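Local coordinates for mitochondrial dynamics protein MID49 (PDB 4WOY), which acts as a receptor on the mitochondrial outer membrane that recruits the dynamin-related fission protein Drp1 and regulates its GTPase activity, at residues Gly80-Val85 against Trp98-Thr103. The protein carries 1 engineered substitution. Residues are numbered along the deposited sequence; the frame is centred on the assembly and turned at random.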
loop_
_atom_site.group_PDB
_atom_site.type_symbol
_atom_site.label_atom_id
_atom_site.label_comp_id
_atom_site.label_asym_id
_atom_site.label_seq_id
_atom_site.Cartn_x
_atom_site.Cartn_y
_atom_site.Cartn_z
ATOM N N GLY A 80 20.970 -12.044 -11.671
ATOM C CA GLY A 80 21.034 -12.601 -13.011
ATOM C C GLY A 80 20.450 -13.994 -13.186
ATOM O O GLY A 80 20.459 -14.548 -14.283
ATOM N N LEU A 81 19.956 -14.569 -12.102
ATOM C CA LEU A 81 19.310 -15.878 -12.152
ATOM C C LEU A 81 17.821 -15.696 -12.380
ATOM O O LEU A 81 17.093 -16.652 -12.626
ATOM C CB LEU A 81 19.543 -16.644 -10.854
ATOM C CG LEU A 81 19.834 -18.139 -10.874
ATOM C CD1 LEU A 81 21.077 -18.452 -11.701
ATOM C CD2 LEU A 81 20.013 -18.629 -9.431
ATOM N N TRP A 82 17.383 -14.446 -12.286
ATOM C CA TRP A 82 15.966 -14.113 -12.323
ATOM C C TRP A 82 15.761 -12.867 -13.151
ATOM O O TRP A 82 16.584 -11.952 -13.127
ATOM C CB TRP A 82 15.409 -13.898 -10.912
ATOM C CG TRP A 82 15.675 -15.039 -9.986
ATOM C CD1 TRP A 82 16.763 -15.207 -9.154
ATOM C CD2 TRP A 82 14.833 -16.192 -9.794
ATOM N NE1 TRP A 82 16.630 -16.392 -8.456
ATOM C CE2 TRP A 82 15.465 -17.014 -8.831
ATOM C CE3 TRP A 82 13.600 -16.601 -10.342
ATOM C CZ2 TRP A 82 14.909 -18.228 -8.407
ATOM C CZ3 TRP A 82 13.037 -17.817 -9.903
ATOM C CH2 TRP A 82 13.699 -18.611 -8.945
ATOM N N SER A 83 14.655 -12.851 -13.884
ATOM C CA SER A 83 14.369 -11.788 -14.833
ATOM C C SER A 83 12.929 -11.340 -14.664
ATOM O O SER A 83 12.093 -12.108 -14.253
ATOM C CB SER A 83 14.637 -12.278 -16.255
ATOM O OG SER A 83 14.027 -11.433 -17.207
ATOM N N LEU A 84 12.642 -10.093 -14.958
ATOM C CA LEU A 84 11.300 -9.575 -14.801
ATOM C C LEU A 84 10.584 -9.609 -16.109
ATOM O O LEU A 84 11.160 -9.309 -17.151
ATOM C CB LEU A 84 11.317 -8.139 -14.286
ATOM C CG LEU A 84 12.054 -8.036 -12.963
ATOM C CD1 LEU A 84 11.967 -6.617 -12.468
ATOM C CD2 LEU A 84 11.479 -9.028 -11.942
ATOM N N VAL A 85 9.327 -10.008 -16.056
ATOM C CA VAL A 85 8.480 -9.941 -17.218
ATOM C C VAL A 85 7.213 -9.177 -16.837
ATOM O O VAL A 85 6.465 -9.589 -15.954
ATOM C CB VAL A 85 8.150 -11.348 -17.736
ATOM C CG1 VAL A 85 7.351 -11.257 -19.009
ATOM C CG2 VAL A 85 9.437 -12.114 -17.980
ATOM N N TRP A 98 3.363 -8.520 -12.590
ATOM C CA TRP A 98 4.673 -8.808 -13.161
ATOM C C TRP A 98 5.039 -10.273 -12.903
ATOM O O TRP A 98 4.659 -10.836 -11.859
ATOM C CB TRP A 98 5.740 -7.866 -12.566
ATOM C CG TRP A 98 5.813 -6.504 -13.212
ATOM C CD1 TRP A 98 4.890 -5.481 -13.142
ATOM C CD2 TRP A 98 6.880 -6.015 -14.028
ATOM N NE1 TRP A 98 5.321 -4.399 -13.872
ATOM C CE2 TRP A 98 6.543 -4.699 -14.421
ATOM C CE3 TRP A 98 8.085 -6.563 -14.463
ATOM C CZ2 TRP A 98 7.368 -3.930 -15.219
ATOM C CZ3 TRP A 98 8.917 -5.788 -15.261
ATOM C CH2 TRP A 98 8.555 -4.486 -15.625
ATOM N N ALA A 99 5.758 -10.895 -13.842
ATOM C CA ALA A 99 6.239 -12.265 -13.623
ATOM C C ALA A 99 7.719 -12.233 -13.279
ATOM O O ALA A 99 8.447 -11.320 -13.661
ATOM C CB ALA A 99 5.989 -13.159 -14.817
ATOM N N VAL A 100 8.136 -13.223 -12.513
ATOM C CA VAL A 100 9.520 -13.374 -12.125
ATOM C C VAL A 100 9.999 -14.697 -12.751
ATOM O O VAL A 100 9.587 -15.786 -12.334
ATOM C CB VAL A 100 9.692 -13.349 -10.560
ATOM C CG1 VAL A 100 11.137 -13.476 -10.170
ATOM C CG2 VAL A 100 9.112 -12.072 -9.964
ATOM N N ARG A 101 10.852 -14.579 -13.770
ATOM C CA ARG A 101 11.259 -15.698 -14.617
ATOM C C ARG A 101 12.589 -16.269 -14.149
ATOM O O ARG A 101 13.579 -15.556 -13.988
ATOM C CB ARG A 101 11.378 -15.242 -16.081
ATOM C CG ARG A 101 11.616 -16.345 -17.100
ATOM C CD ARG A 101 12.026 -15.771 -18.472
ATOM N NE ARG A 101 10.880 -15.396 -19.296
ATOM C CZ ARG A 101 10.878 -14.393 -20.174
ATOM N NH1 ARG A 101 11.965 -13.634 -20.341
ATOM N NH2 ARG A 101 9.780 -14.138 -20.881
ATOM N N ARG A 102 12.604 -17.565 -13.933
ATOM C CA ARG A 102 13.818 -18.260 -13.606
ATOM C C ARG A 102 14.640 -18.331 -14.888
ATOM O O ARG A 102 14.096 -18.506 -15.974
ATOM C CB ARG A 102 13.516 -19.632 -13.016
ATOM C CG ARG A 102 14.745 -20.456 -12.719
ATOM C CD ARG A 102 15.702 -19.819 -11.711
ATOM N NE ARG A 102 16.439 -20.891 -11.045
ATOM C CZ ARG A 102 17.512 -21.497 -11.550
ATOM N NH1 ARG A 102 18.003 -21.129 -12.726
ATOM N NH2 ARG A 102 18.100 -22.482 -10.881
ATOM N N THR A 103 15.944 -18.114 -14.747
ATOM C CA THR A 103 16.881 -17.965 -15.864
ATOM C C THR A 103 18.015 -18.995 -15.775
ATOM O O THR A 103 18.223 -19.580 -14.720
ATOM C CB THR A 103 17.510 -16.533 -15.834
ATOM O OG1 THR A 103 16.494 -15.528 -15.941
ATOM C CG2 THR A 103 18.345 -16.371 -16.929
#
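Trp82 and Val100 meet on one face of the two-stranded ribbon, where Val100 CG1 lies 4.0 Å from CE3 of the indole. Next along that face, the broad indole offers its six-membered ring to Arg102 CD, a methylene polarised by the adjoining NE, which stands 3.7 Å from the ring centroid in a CH-pi contact. A bend at chi2 (60°) brings CD there, and the long chain carries the guanidinium on past Leu81, whose CG sits over one face of the group. At the far end, Leu84 CB abuts the edge of the Trp98 ring, 3.5 Å from CZ3. On the other face, small Ala99 lets beta-branched Val85 pack close, while Val85 CG2 rests 3.5 Å from CZ of Arg101, over the centre of the guanidinium.

Between these faces, paired backbone bonds link Ser83 with Arg101 and Val85 with Ala99; Ala99 N to Val85 O is nearly straight at 172°. Beyond the strand, Thr103 N reaches Leu81 O at 2.8 Å from above the carbonyl plane. At the polar edge, Arg102 NE forms a salt bridge with Asp116 OD1, and hydrogen bonds join Arg102 NH2 to His108 O and Trp82 NE1 to Glu78 OE1. The whole is an antiparallel beta hairpin with a long connecting loop, within the MID51-like domain of the nucleotidyltransferase superfamily.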